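Local coordinates for protein peptidase M28 (Shewanella amazonensis SB2B, PDB 3IIB) that probably acts as a zinc-dependent carboxypeptidase or dipeptidase of the M28 family, holding two zinc ions in its active site, at residues L58-V63 with A240-S245; I276-A281 with V297-A302. One frame throughout, in Å; residues are numbered along the deposited sequence.

Contact 1 (L58-V63 with A240-S245); sequences LGFDRV and AEVKGS
A classic beta bulge opens the antiparallel pairing of strands 62-84 and 220-242, with Asp61 and Arg62 both set against Glu241. Glu241 N donates to Arg62 O at 2.9 Å, and Asp61 N reaches Glu241 O at 2.9 Å. Two residues beyond Glu241, the backbone N of Lys243 donates to Asp61 OD2 at 2.8 Å in an almost straight bond (177°), on the anti side but somewhat out of the carboxylate plane. Asp61 CG lies beside its backbone N (chi1 -65°), which brings the carboxylate against Lys243. On the face bearing Arg62 and Glu241 the two side chains run side by side, and Arg62 NH1 forms a salt bridge to Glu241 OE1 at 3.1 Å. The bond is bent, and the guanidinium and carboxylate planes are nearly perpendicular (84°). Glu241 OE2 is occupied separately by Tyr64 OH and Arg296, so the acid is gripped from both oxygens. On the face bearing Ala240, the Phe60 ring takes Ala240 CB over one face, a CH-pi contact, while Val242 CG2 lies in the ring plane at its edge, 3.7 Å from Phe60 CE1. Helix 42-57 ends in a Schellman motif at Gly59, leading into this bulged antiparallel strand pair of the large mixed sheet.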
loop_
_atom_site.group_PDB
_atom_site.type_symbol
_atom_site.label_atom_id
_atom_site.label_comp_id
_atom_site.label_asym_id
_atom_site.label_seq_id
_atom_site.Cartn_x
_atom_site.Cartn_y
_atom_site.Cartn_z
ATOM N N LEU A 58 -8.818 2.742 -33.752
ATOM C CA LEU A 58 -8.912 1.314 -33.944
ATOM C C LEU A 58 -9.803 0.935 -35.131
ATOM O O LEU A 58 -9.924 -0.237 -35.468
ATOM C CB LEU A 58 -9.426 0.645 -32.663
ATOM C CG LEU A 58 -8.460 0.769 -31.486
ATOM C CD1 LEU A 58 -9.130 0.351 -30.173
ATOM C CD2 LEU A 58 -7.211 -0.066 -31.775
ATOM N N GLY A 59 -10.436 1.911 -35.785
ATOM C CA GLY A 59 -11.152 1.616 -37.020
ATOM C C GLY A 59 -12.571 1.110 -36.889
ATOM O O GLY A 59 -13.110 0.542 -37.837
ATOM N N PHE A 60 -13.208 1.331 -35.737
ATOM C CA PHE A 60 -14.592 0.878 -35.571
ATOM C C PHE A 60 -15.490 1.520 -36.603
ATOM O O PHE A 60 -15.223 2.602 -37.107
ATOM C CB PHE A 60 -15.119 1.086 -34.147
ATOM C CG PHE A 60 -14.521 0.106 -33.148
ATOM C CD1 PHE A 60 -14.926 -1.209 -33.151
ATOM C CD2 PHE A 60 -13.517 0.472 -32.307
ATOM C CE1 PHE A 60 -14.354 -2.111 -32.278
ATOM C CE2 PHE A 60 -12.927 -0.437 -31.422
ATOM C CZ PHE A 60 -13.338 -1.698 -31.398
ATOM N N ASP A 61 -16.564 0.825 -36.930
ATOM C CA ASP A 61 -17.458 1.279 -37.995
ATOM C C ASP A 61 -18.252 2.527 -37.626
ATOM O O ASP A 61 -18.444 3.414 -38.474
ATOM C CB ASP A 61 -18.377 0.160 -38.410
ATOM C CG ASP A 61 -17.626 -1.007 -39.034
ATOM O OD1 ASP A 61 -16.981 -0.754 -40.044
ATOM O OD2 ASP A 61 -17.662 -2.151 -38.528
ATOM N N ARG A 62 -18.674 2.622 -36.378
ATOM C CA ARG A 62 -19.234 3.870 -35.831
ATOM C C ARG A 62 -18.616 4.116 -34.479
ATOM O O ARG A 62 -18.305 3.182 -33.725
ATOM C CB ARG A 62 -20.758 3.757 -35.662
ATOM C CG ARG A 62 -21.506 3.590 -36.978
ATOM C CD ARG A 62 -23.044 3.491 -36.765
ATOM N NE ARG A 62 -23.597 4.680 -36.106
ATOM C CZ ARG A 62 -24.653 4.678 -35.282
ATOM N NH1 ARG A 62 -25.279 3.538 -34.944
ATOM N NH2 ARG A 62 -25.066 5.832 -34.749
ATOM N N VAL A 63 -18.404 5.389 -34.194
ATOM C CA VAL A 63 -17.901 5.839 -32.909
ATOM C C VAL A 63 -18.635 7.119 -32.603
ATOM O O VAL A 63 -18.606 8.070 -33.402
ATOM C CB VAL A 63 -16.329 6.097 -32.908
ATOM C CG1 VAL A 63 -15.863 6.675 -31.554
ATOM C CG2 VAL A 63 -15.526 4.834 -33.271
ATOM N N ALA A 240 -18.879 2.484 -29.512
ATOM C CA ALA A 240 -18.324 2.017 -30.797
ATOM C C ALA A 240 -19.017 0.775 -31.257
ATOM O O ALA A 240 -19.493 -0.058 -30.453
ATOM C CB ALA A 240 -16.842 1.731 -30.688
ATOM N N GLU A 241 -19.050 0.612 -32.577
ATOM C CA GLU A 241 -19.711 -0.531 -33.168
ATOM C C GLU A 241 -18.861 -1.223 -34.216
ATOM O O GLU A 241 -18.131 -0.592 -34.976
ATOM C CB GLU A 241 -21.070 -0.109 -33.784
ATOM C CG GLU A 241 -22.082 0.359 -32.765
ATOM C CD GLU A 241 -23.363 0.927 -33.332
ATOM O OE1 GLU A 241 -23.550 0.937 -34.573
ATOM O OE2 GLU A 241 -24.205 1.340 -32.508
ATOM N N VAL A 242 -18.932 -2.553 -34.165
ATOM C CA VAL A 242 -18.579 -3.435 -35.251
ATOM C C VAL A 242 -19.863 -3.716 -36.028
ATOM O O VAL A 242 -20.795 -4.315 -35.520
ATOM C CB VAL A 242 -17.998 -4.763 -34.731
ATOM C CG1 VAL A 242 -17.660 -5.693 -35.927
ATOM C CG2 VAL A 242 -16.753 -4.514 -33.833
ATOM N N LYS A 243 -19.929 -3.274 -37.274
ATOM C CA LYS A 243 -21.142 -3.351 -38.050
ATOM C C LYS A 243 -21.536 -4.821 -38.299
ATOM O O LYS A 243 -20.679 -5.654 -38.602
ATOM C CB LYS A 243 -20.950 -2.600 -39.396
ATOM C CG LYS A 243 -22.178 -2.525 -40.254
ATOM C CD LYS A 243 -22.115 -1.455 -41.370
ATOM C CE LYS A 243 -21.216 -1.828 -42.505
ATOM N NZ LYS A 243 -21.427 -0.862 -43.653
ATOM N N GLY A 244 -22.823 -5.112 -38.144
ATOM C CA GLY A 244 -23.366 -6.424 -38.404
ATOM C C GLY A 244 -23.608 -6.634 -39.869
ATOM O O GLY A 244 -23.227 -5.827 -40.686
ATOM N N SER A 245 -24.292 -7.718 -40.199
ATOM C CA SER A 245 -24.553 -8.053 -41.602
ATOM C C SER A 245 -26.030 -8.455 -41.763
ATOM O O SER A 245 -26.916 -7.582 -41.824
ATOM C CB SER A 245 -23.571 -9.098 -42.090
ATOM O OG SER A 245 -23.543 -10.263 -41.258
#

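Contact 2 (I276-A281 with V297-A302); sequences IVTAAA and VVLYAA
Val277 and Val297 meet obliquely where helix 267-285 lies on strand 293-300. Val277 has CG1 anti to the carbonyl carbon (chi1 -58°), which leaves CG2 between the backbone N and the carbonyl carbon, and from there CG2 touches Val297 CG1 at 3.9 Å. The same methyl of Val277 reaches Leu299 CD2 at 4.1 Å, the two side chains sliding past each other in opposite directions. Val297 divides its branches between successive parts of the helix. With CG1 anti to the backbone N (chi1 172°), that methyl faces Val277 and Thr278, whereas CG2 is directed at Ala281, one turn further along the helix from Val277. There the fit is tight: Ala281 CB and Val297 CG2 are 3.4 Å apart, closer than usual for two carbons. Thr278 crosses Val297 at about a right angle, its OG1 4.1 Å from Val297 CG1. That hydroxyl is hydrogen-bonded to Val274 O within the helix, so its polar end is satisfied although it borders methyl groups. The axes of segments 276-281 and 297-300 approach to 8.8 Å and run nearly antiparallel, at 163°, within the beta-alpha-beta unit of strand 247-257, helix 267-285 and strand 293-300. All five touching residues are buried; across this patch helix and strand meet through hydrophobic packing of valine, leucine and alanine side chains, with no hydrogen bond between the segments.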
loop_
_atom_site.group_PDB
_atom_site.type_symbol
_atom_site.label_atom_id
_atom_site.label_comp_id
_atom_site.label_asym_id
_atom_site.label_seq_id
_atom_site.Cartn_x
_atom_site.Cartn_y
_atom_site.Cartn_z
ATOM N N ILE A 276 -10.642 -4.584 -21.894
ATOM C CA ILE A 276 -11.095 -5.944 -22.197
ATOM C C ILE A 276 -12.117 -5.900 -23.309
ATOM O O ILE A 276 -11.969 -6.592 -24.335
ATOM C CB ILE A 276 -11.654 -6.623 -20.935
ATOM C CG1 ILE A 276 -10.500 -7.036 -20.026
ATOM C CG2 ILE A 276 -12.532 -7.847 -21.296
ATOM C CD1 ILE A 276 -10.901 -7.229 -18.536
ATOM N N VAL A 277 -13.170 -5.085 -23.128
ATOM C CA VAL A 277 -14.257 -5.061 -24.143
ATOM C C VAL A 277 -13.822 -4.394 -25.452
ATOM O O VAL A 277 -14.170 -4.890 -26.556
ATOM C CB VAL A 277 -15.598 -4.499 -23.616
ATOM C CG1 VAL A 277 -16.088 -5.333 -22.387
ATOM C CG2 VAL A 277 -15.529 -2.986 -23.287
ATOM N N THR A 278 -12.988 -3.360 -25.372
ATOM C CA THR A 278 -12.476 -2.679 -26.601
ATOM C C THR A 278 -11.551 -3.592 -27.401
ATOM O O THR A 278 -11.706 -3.727 -28.616
ATOM C CB THR A 278 -11.780 -1.367 -26.281
ATOM O OG1 THR A 278 -12.687 -0.528 -25.559
ATOM C CG2 THR A 278 -11.355 -0.632 -27.572
ATOM N N ALA A 279 -10.585 -4.215 -26.724
ATOM C CA ALA A 279 -9.692 -5.160 -27.402
ATOM C C ALA A 279 -10.446 -6.352 -27.987
ATOM O O ALA A 279 -10.173 -6.751 -29.125
ATOM C CB ALA A 279 -8.553 -5.657 -26.457
ATOM N N ALA A 280 -11.386 -6.918 -27.235
ATOM C CA ALA A 280 -12.208 -8.048 -27.736
ATOM C C ALA A 280 -12.934 -7.656 -29.023
ATOM O O ALA A 280 -12.924 -8.401 -30.009
ATOM C CB ALA A 280 -13.195 -8.537 -26.662
ATOM N N ALA A 281 -13.548 -6.481 -29.023
ATOM C CA ALA A 281 -14.243 -5.975 -30.212
ATOM C C ALA A 281 -13.254 -5.736 -31.394
ATOM O O ALA A 281 -13.580 -6.033 -32.547
ATOM C CB ALA A 281 -15.064 -4.704 -29.871
ATOM N N VAL A 297 -19.831 -1.724 -28.353
ATOM C CA VAL A 297 -19.035 -1.470 -27.166
ATOM C C VAL A 297 -19.604 -0.225 -26.514
ATOM O O VAL A 297 -19.709 0.805 -27.158
ATOM C CB VAL A 297 -17.539 -1.272 -27.488
ATOM C CG1 VAL A 297 -16.747 -0.802 -26.248
ATOM C CG2 VAL A 297 -16.917 -2.583 -28.016
ATOM N N VAL A 298 -20.007 -0.322 -25.249
ATOM C CA VAL A 298 -20.491 0.857 -24.546
ATOM C C VAL A 298 -19.586 1.109 -23.357
ATOM O O VAL A 298 -19.426 0.225 -22.495
ATOM C CB VAL A 298 -21.973 0.743 -24.068
ATOM C CG1 VAL A 298 -22.399 2.030 -23.412
ATOM C CG2 VAL A 298 -22.848 0.373 -25.222
ATOM N N LEU A 299 -19.002 2.310 -23.319
ATOM C CA LEU A 299 -18.146 2.713 -22.239
ATOM C C LEU A 299 -18.934 3.728 -21.432
ATOM O O LEU A 299 -19.102 4.875 -21.849
ATOM C CB LEU A 299 -16.813 3.271 -22.750
ATOM C CG LEU A 299 -16.032 2.414 -23.728
ATOM C CD1 LEU A 299 -14.690 3.073 -24.132
ATOM C CD2 LEU A 299 -15.770 1.057 -23.065
ATOM N N TYR A 300 -19.501 3.257 -20.331
ATOM C CA TYR A 300 -20.503 4.022 -19.616
ATOM C C TYR A 300 -19.894 5.100 -18.764
ATOM O O TYR A 300 -18.841 4.924 -18.155
ATOM C CB TYR A 300 -21.373 3.113 -18.703
ATOM C CG TYR A 300 -22.311 2.154 -19.413
ATOM C CD1 TYR A 300 -23.542 2.577 -19.827
ATOM C CD2 TYR A 300 -21.974 0.828 -19.629
ATOM C CE1 TYR A 300 -24.449 1.708 -20.451
ATOM C CE2 TYR A 300 -22.850 -0.037 -20.274
ATOM C CZ TYR A 300 -24.089 0.400 -20.651
ATOM O OH TYR A 300 -24.977 -0.467 -21.243
ATOM N N ALA A 301 -20.615 6.214 -18.707
ATOM C CA ALA A 301 -20.334 7.333 -17.836
ATOM C C ALA A 301 -20.872 7.113 -16.429
ATOM O O ALA A 301 -21.950 6.544 -16.222
ATOM C CB ALA A 301 -20.987 8.663 -18.417
ATOM N N ALA A 302 -20.121 7.647 -15.470
ATOM C CA ALA A 302 -20.607 7.934 -14.140
ATOM C C ALA A 302 -21.196 6.704 -13.452
ATOM O O ALA A 302 -22.165 6.795 -12.724
ATOM C CB ALA A 302 -21.594 9.123 -14.181
#

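How the contacts relate
The two contacts lie about 12 Å apart between centres, on the same side of the chain's centre, and follow one another along the sequence: contact 1 closes before contact 2 opens. They share one mixed sheet, in which strands 220-242 and 293-300 are antiparallel neighbours. Ala240 O and Val297 N, 2.7 Å apart, probably form a hydrogen bond between these strands. Helix 267-285 reaches both contacts, since Phe60 CE1 packs on Ala281 CB at 3.6 Å. Contact 1 lies away from the annotated sites, whereas in contact 2 the Leu299 side chain is about 7 Å from that of zinc ligand His257. Together they connect the pairing of strands 62-84 and 220-242 to the helix-strand layer that leads toward the metal site.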